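Local atomic coordinates of thiol-activated cytolysin (Desulfobulbus propionicus, PDB entry 6NAL), a protein that probably forms large pores in target membranes, as other members of the cholesterol-dependent cytolysin family do. Residues V21-I29 / A347-V356; R97-P105 / I196-R204. One frame throughout, in Å; residues are numbered along the deposited sequence.

Overall arrangement
Counting from the N terminus, the loop segment 21-29 comes first. Interaction 1 returns to it only after some 320 residues, when 347-356 opens the long strand 349-372. Interaction 2 is nested inside the large loop closed in this way. It pairs strand 98-103 with the end of strand 187-202, across a smaller loop of about 90 residues. The strand of interaction 1 and the strand pair of interaction 2 lie in different sheets, and the two contacts do not touch. The centres of interactions 1 and 2 lie about 29 Å apart. Interaction 1 ties the N-terminal loop to the elongated mixed sheet, and interaction 2 joins two strands of the large antiparallel sheet.

Interaction 1. Residues V21-I29 / A347-V356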
# COMPACT_ATOMS: atom_id res chain seq x y z
N VAL A 21 14.45 33.20 -15.87
CA VAL A 21 15.61 33.36 -16.74
C VAL A 21 16.55 32.15 -16.64
O VAL A 21 17.13 31.73 -17.64
CB VAL A 21 16.32 34.69 -16.44
CG1 VAL A 21 16.97 34.68 -15.10
CG2 VAL A 21 17.35 34.96 -17.49
N MSE A 22 16.73 31.58 -15.46
CA MSE A 22 17.29 30.23 -15.38
C MSE A 22 16.20 29.30 -14.79
O MSE A 22 15.40 29.70 -13.94
CB MSE A 22 18.56 30.18 -14.55
CG MSE A 22 19.67 31.13 -14.99
SE MSE A 22 21.18 30.86 -13.71
CE MSE A 22 20.90 31.92 -12.32
N VAL A 23 16.14 28.07 -15.31
CA VAL A 23 15.13 27.09 -14.89
C VAL A 23 15.79 25.72 -14.76
O VAL A 23 16.46 25.26 -15.69
CB VAL A 23 13.97 27.00 -15.90
CG1 VAL A 23 14.52 26.63 -17.23
CG2 VAL A 23 12.94 25.92 -15.45
N PHE A 24 15.59 25.07 -13.61
CA PHE A 24 16.04 23.70 -13.46
C PHE A 24 15.30 22.84 -14.47
O PHE A 24 14.09 23.02 -14.67
CB PHE A 24 15.79 23.18 -12.03
CG PHE A 24 16.38 21.84 -11.77
CD1 PHE A 24 17.72 21.70 -11.44
CD2 PHE A 24 15.59 20.69 -11.90
CE1 PHE A 24 18.27 20.42 -11.21
CE2 PHE A 24 16.14 19.41 -11.67
CZ PHE A 24 17.46 19.27 -11.33
N ASN A 25 16.00 21.90 -15.09
CA ASN A 25 15.28 20.93 -15.90
C ASN A 25 15.50 19.51 -15.40
O ASN A 25 16.62 18.99 -15.44
CB ASN A 25 15.65 20.99 -17.36
CG ASN A 25 14.88 19.96 -18.16
OD1 ASN A 25 13.61 19.89 -18.12
ND2 ASN A 25 15.63 19.09 -18.82
N GLY A 26 14.41 18.88 -14.97
CA GLY A 26 14.48 17.55 -14.44
C GLY A 26 14.06 16.54 -15.48
O GLY A 26 13.64 16.88 -16.58
N THR A 27 14.24 15.28 -15.10
CA THR A 27 13.71 14.18 -15.87
C THR A 27 12.20 14.29 -16.01
O THR A 27 11.47 14.65 -15.09
CB THR A 27 14.07 12.88 -15.16
OG1 THR A 27 15.46 12.95 -14.79
CG2 THR A 27 13.82 11.66 -16.01
N SER A 28 11.72 13.95 -17.18
CA SER A 28 10.31 13.67 -17.34
C SER A 28 10.13 12.21 -17.74
O SER A 28 10.91 11.65 -18.50
CB SER A 28 9.68 14.59 -18.37
OG SER A 28 8.59 13.90 -18.97
N ILE A 29 9.11 11.60 -17.18
CA ILE A 29 8.65 10.28 -17.57
C ILE A 29 7.27 10.49 -18.18
O ILE A 29 6.46 11.23 -17.63
CB ILE A 29 8.61 9.32 -16.37
CG1 ILE A 29 9.85 9.52 -15.48
CG2 ILE A 29 8.49 7.89 -16.86
CD1 ILE A 29 11.08 8.89 -16.03
N ALA A 347 18.73 34.71 -7.12
CA ALA A 347 18.62 33.84 -8.29
C ALA A 347 18.54 32.37 -7.90
O ALA A 347 18.76 31.49 -8.74
CB ALA A 347 19.78 34.04 -9.27
N GLY A 348 18.29 32.08 -6.62
CA GLY A 348 17.98 30.72 -6.23
C GLY A 348 16.79 30.23 -7.02
O GLY A 348 15.82 30.96 -7.24
N VAL A 349 16.88 29.00 -7.51
CA VAL A 349 15.75 28.41 -8.22
C VAL A 349 15.18 27.22 -7.46
O VAL A 349 15.82 26.64 -6.57
CB VAL A 349 16.11 27.99 -9.65
CG1 VAL A 349 16.30 29.24 -10.51
CG2 VAL A 349 17.34 27.15 -9.70
N HIS A 350 13.92 26.92 -7.79
CA HIS A 350 13.18 25.70 -7.48
C HIS A 350 13.47 24.68 -8.56
O HIS A 350 13.62 25.03 -9.73
CB HIS A 350 11.68 26.00 -7.47
CG HIS A 350 10.91 25.34 -6.37
ND1 HIS A 350 11.19 25.55 -5.03
CD2 HIS A 350 9.84 24.50 -6.41
CE1 HIS A 350 10.34 24.85 -4.29
NE2 HIS A 350 9.51 24.21 -5.10
N GLY A 351 13.54 23.42 -8.17
CA GLY A 351 13.69 22.35 -9.13
C GLY A 351 12.62 21.30 -8.95
O GLY A 351 12.15 21.04 -7.84
N THR A 352 12.27 20.66 -10.06
CA THR A 352 11.37 19.51 -10.06
C THR A 352 11.98 18.43 -10.94
O THR A 352 12.59 18.73 -11.96
CB THR A 352 9.98 19.83 -10.62
OG1 THR A 352 9.27 20.66 -9.69
CG2 THR A 352 9.18 18.54 -10.90
N THR A 353 11.77 17.17 -10.57
CA THR A 353 12.25 16.06 -11.38
C THR A 353 11.37 14.84 -11.09
O THR A 353 10.95 14.64 -9.95
CB THR A 353 13.73 15.78 -11.08
OG1 THR A 353 14.25 14.79 -12.00
CG2 THR A 353 13.87 15.30 -9.64
N GLU A 354 11.08 14.04 -12.11
CA GLU A 354 10.23 12.88 -11.97
C GLU A 354 11.09 11.63 -11.92
O GLU A 354 12.23 11.61 -12.38
CB GLU A 354 9.22 12.78 -13.11
CG GLU A 354 8.37 14.04 -13.20
CD GLU A 354 7.45 14.07 -14.42
OE1 GLU A 354 7.69 13.29 -15.36
OE2 GLU A 354 6.49 14.90 -14.42
N TYR A 355 10.54 10.60 -11.29
CA TYR A 355 11.23 9.34 -11.14
C TYR A 355 10.18 8.25 -10.96
O TYR A 355 9.01 8.52 -10.67
CB TYR A 355 12.22 9.38 -9.99
CG TYR A 355 11.66 9.66 -8.62
CD1 TYR A 355 11.47 10.95 -8.18
CD2 TYR A 355 11.41 8.62 -7.75
CE1 TYR A 355 10.99 11.19 -6.88
CE2 TYR A 355 10.95 8.84 -6.48
CZ TYR A 355 10.73 10.14 -6.05
OH TYR A 355 10.24 10.35 -4.78
N VAL A 356 10.63 7.01 -11.14
CA VAL A 356 9.82 5.82 -10.92
C VAL A 356 10.22 5.17 -9.60
O VAL A 356 11.31 4.60 -9.48
CB VAL A 356 10.00 4.82 -12.07
CG1 VAL A 356 9.11 3.64 -11.83
CG2 VAL A 356 9.68 5.47 -13.38
O HOH W 1 12.25 21.91 -12.78
O HOH W 2 13.54 25.90 -12.03
O HOH W 3 11.82 19.91 -14.74
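Phe-24, Gly-26 and Thr-27 lie along one edge of strand 349-372, the long strand of a mixed sheet. The loop segment 21-29 runs nearly parallel to it, while strand 44-59 takes the other edge through the backbones of Val-349, Gly-351, Thr-353 and Tyr-355. Waters do much of the polar work. Phe-24 N donates to one water; that water's bond on to His-350 O looks doubtful, since the distance is unusually short. Phe-24 O accepts from a second, which accepts from Thr-352 N. A third takes Gly-26 N and donates to Thr-352 O. The gap then closes to direct bonding: Glu-354 N donates to Thr-27 O at 3.1 Å, with an N-H...O angle of 158°. Gly-26 has no side chain, and its CA sits 3.3 Å from Thr-352 O in a CA-H...O contact.

Phe-24 reaches the strand with CB 3.7 Å from Gly-351 CA. Its ring presents an edge to Thr-352 O, which lies 3.6 Å from CD2. Phe-59 meets the same ring edge-to-face. Near the start of the segment, CE of Met-22, a selenomethionine, touches Ala-347 CB at 3.9 Å.

Two side chains of the strand also accept backbone N-H groups of the loop. With OG1 turned anti to its own backbone N (chi1 -173°), Thr-353 receives Thr-27 N on OG1 at 3.1 Å in a bent bond. The Thr-27 hydroxyl has other partners, hydrogen-bonding to Asp-155 and Asn-157. The Glu-354 chain is extended beyond CG and brings its carboxylate alongside Ser-28 and Ile-29. A long, weak ion pair with Lys-52 adds to the surroundings of OE1. Ile-29 N donates to Glu-354 OE1 at 2.9 Å, in a nearly straight bond of 165° that arrives almost along the C-O axis.

Interaction 2. Residues R97-P105 / I196-R204; sequences RVNITVDLP and IFYSVSAER
An antiparallel strand pair in the large sheet joins 98-103 to the end of strand 187-202, from Asn-99 beside Glu-203 to Asp-103 beside Ser-199. Thr-101 and Ser-201 form a hydrogen-bonded pair, with Thr-101 N to Ser-201 O at 3.0 Å and Ser-201 N to Thr-101 O at 2.9 Å. Asp-103 N donates to Ser-199 O, and the return bond from Ser-199 N to Asp-103 O is weak. Glu-203 N to Asn-99 O adds a further bond.

The non-hydrogen-bonded pairs Ile-100/Ala-202 and Val-102/Val-200 share the apolar face. There CD1 of Ile-100 meets Ala-202 CB at 3.6 Å, while its CG2 branch, anti to the backbone N, crosses to Val-200 CG1 at 3.7 Å. Helix 118-133 packs on this face, on Val-102, Leu-104, Tyr-198 and Val-200.

Asn-99 and Glu-203 lie side by side, their amide and carboxylate planes 42° apart. Asn-99 OD1 and Glu-203 OE2 are both acceptors, 3.3 Å apart; Lys-113 gives OD1 a weak hydrogen bond. Pro-105 CG rests on Phe-197 O at 3.3 Å, where the pairing ends.

Next to this, Phe-197 and Tyr-198 both face Tyr-240 in a classic beta bulge. The bent antiparallel sheet with helices against it is consistent with the core of the cholesterol-dependent cytolysin fold.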
# COMPACT_ATOMS: atom_id res chain seq x y z
N ARG A 97 36.20 48.36 -6.19
CA ARG A 97 36.35 47.70 -4.90
C ARG A 97 35.01 47.30 -4.31
O ARG A 97 33.99 47.97 -4.50
CB ARG A 97 37.10 48.61 -3.91
CG ARG A 97 38.52 49.07 -4.34
CD ARG A 97 39.46 49.47 -3.16
NE ARG A 97 38.81 50.19 -2.05
CZ ARG A 97 38.16 51.36 -2.16
NH1 ARG A 97 38.05 51.98 -3.34
NH2 ARG A 97 37.61 51.92 -1.08
N VAL A 98 35.03 46.21 -3.54
CA VAL A 98 33.84 45.64 -2.93
C VAL A 98 34.17 45.18 -1.52
O VAL A 98 35.27 44.69 -1.26
CB VAL A 98 33.30 44.44 -3.74
CG1 VAL A 98 32.34 43.60 -2.89
CG2 VAL A 98 32.62 44.89 -4.98
N ASN A 99 33.20 45.30 -0.62
CA ASN A 99 33.40 44.82 0.75
C ASN A 99 33.16 43.32 0.82
O ASN A 99 32.08 42.83 0.48
CB ASN A 99 32.49 45.55 1.73
CG ASN A 99 33.17 46.74 2.36
OD1 ASN A 99 33.14 47.84 1.81
ND2 ASN A 99 33.81 46.53 3.52
N ILE A 100 34.19 42.60 1.25
CA ILE A 100 34.20 41.16 1.40
C ILE A 100 34.23 40.88 2.90
O ILE A 100 35.03 41.48 3.62
CB ILE A 100 35.42 40.53 0.71
CG1 ILE A 100 35.41 40.86 -0.79
CG2 ILE A 100 35.48 39.04 0.96
CD1 ILE A 100 34.35 40.15 -1.56
N THR A 101 33.34 40.02 3.37
CA THR A 101 33.21 39.75 4.80
C THR A 101 33.34 38.25 5.04
O THR A 101 32.65 37.46 4.39
CB THR A 101 31.87 40.28 5.33
OG1 THR A 101 31.82 41.70 5.14
CG2 THR A 101 31.66 39.91 6.79
N VAL A 102 34.26 37.88 5.91
CA VAL A 102 34.46 36.50 6.32
C VAL A 102 33.71 36.30 7.62
O VAL A 102 33.96 37.01 8.59
CB VAL A 102 35.94 36.18 6.54
CG1 VAL A 102 36.10 34.76 6.94
CG2 VAL A 102 36.74 36.53 5.32
N ASP A 103 32.84 35.31 7.66
CA ASP A 103 32.08 35.02 8.85
C ASP A 103 32.65 33.75 9.48
O ASP A 103 32.38 32.65 8.99
CB ASP A 103 30.60 34.83 8.55
CG ASP A 103 29.85 34.22 9.73
OD1 ASP A 103 30.16 34.65 10.88
OD2 ASP A 103 29.00 33.31 9.52
N LEU A 104 33.48 33.92 10.54
CA LEU A 104 33.89 32.70 11.21
C LEU A 104 33.16 32.55 12.53
O LEU A 104 33.04 33.53 13.27
CB LEU A 104 35.37 32.60 11.50
CG LEU A 104 36.20 32.85 10.27
CD1 LEU A 104 36.65 34.30 10.36
CD2 LEU A 104 37.38 31.94 10.23
N PRO A 105 32.79 31.33 12.88
CA PRO A 105 31.98 31.08 14.09
C PRO A 105 32.78 31.35 15.34
O PRO A 105 33.97 31.03 15.43
CB PRO A 105 31.60 29.60 13.99
CG PRO A 105 32.24 29.09 12.67
CD PRO A 105 33.34 30.09 12.32
N ILE A 196 29.63 22.80 7.28
CA ILE A 196 30.09 24.12 6.88
C ILE A 196 31.02 24.68 7.95
O ILE A 196 30.59 24.90 9.09
CB ILE A 196 28.91 25.07 6.65
CG1 ILE A 196 27.92 24.49 5.62
CG2 ILE A 196 29.38 26.44 6.24
CD1 ILE A 196 26.64 25.35 5.46
N PHE A 197 32.28 24.98 7.58
CA PHE A 197 33.21 25.53 8.57
C PHE A 197 33.04 27.04 8.66
O PHE A 197 32.86 27.57 9.76
CB PHE A 197 34.67 25.18 8.24
CG PHE A 197 34.98 23.71 8.30
CD1 PHE A 197 34.31 22.87 9.16
CD2 PHE A 197 35.93 23.17 7.48
CE1 PHE A 197 34.59 21.52 9.20
CE2 PHE A 197 36.22 21.81 7.51
CZ PHE A 197 35.53 20.98 8.36
N TYR A 198 33.09 27.74 7.53
CA TYR A 198 32.86 29.17 7.51
C TYR A 198 32.22 29.62 6.19
O TYR A 198 32.20 28.89 5.20
CB TYR A 198 34.16 29.95 7.71
CG TYR A 198 35.24 29.61 6.68
CD1 TYR A 198 36.09 28.53 6.88
CD2 TYR A 198 35.40 30.35 5.49
CE1 TYR A 198 37.09 28.23 5.95
CE2 TYR A 198 36.38 30.04 4.58
CZ TYR A 198 37.23 28.99 4.84
OH TYR A 198 38.19 28.65 3.94
N SER A 199 31.79 30.89 6.17
CA SER A 199 31.22 31.50 4.98
C SER A 199 31.92 32.82 4.64
O SER A 199 32.53 33.47 5.49
CB SER A 199 29.72 31.75 5.16
OG SER A 199 29.01 30.54 5.25
N VAL A 200 31.81 33.21 3.37
CA VAL A 200 32.32 34.48 2.89
C VAL A 200 31.27 35.13 2.00
O VAL A 200 30.86 34.54 0.99
CB VAL A 200 33.64 34.36 2.12
CG1 VAL A 200 34.07 35.76 1.72
CG2 VAL A 200 34.72 33.63 2.93
N SER A 201 30.87 36.36 2.34
CA SER A 201 29.85 37.09 1.63
C SER A 201 30.46 38.35 1.03
O SER A 201 31.60 38.73 1.34
CB SER A 201 28.69 37.42 2.58
OG SER A 201 29.14 38.28 3.61
N ALA A 202 29.71 38.98 0.14
CA ALA A 202 30.15 40.20 -0.51
C ALA A 202 28.95 41.11 -0.69
O ALA A 202 27.87 40.63 -1.04
CB ALA A 202 30.81 39.89 -1.84
N GLU A 203 29.11 42.40 -0.39
CA GLU A 203 28.01 43.36 -0.45
C GLU A 203 27.90 43.94 -1.86
O GLU A 203 28.90 44.37 -2.43
CB GLU A 203 28.20 44.46 0.59
CG GLU A 203 28.92 45.72 0.11
CD GLU A 203 29.26 46.71 1.25
OE1 GLU A 203 28.88 46.45 2.42
OE2 GLU A 203 29.93 47.74 0.96
N ARG A 204 26.76 43.85 -2.43
CA ARG A 204 26.55 44.44 -3.73
C ARG A 204 26.40 45.94 -3.56
O ARG A 204 25.80 46.39 -2.57
CB ARG A 204 25.30 43.87 -4.38
CG ARG A 204 25.05 44.33 -5.81
CD ARG A 204 23.60 43.89 -6.27
NE ARG A 204 22.63 44.54 -5.38
CZ ARG A 204 21.77 45.49 -5.72
NH1 ARG A 204 21.70 45.93 -6.97
NH2 ARG A 204 20.95 46.01 -4.81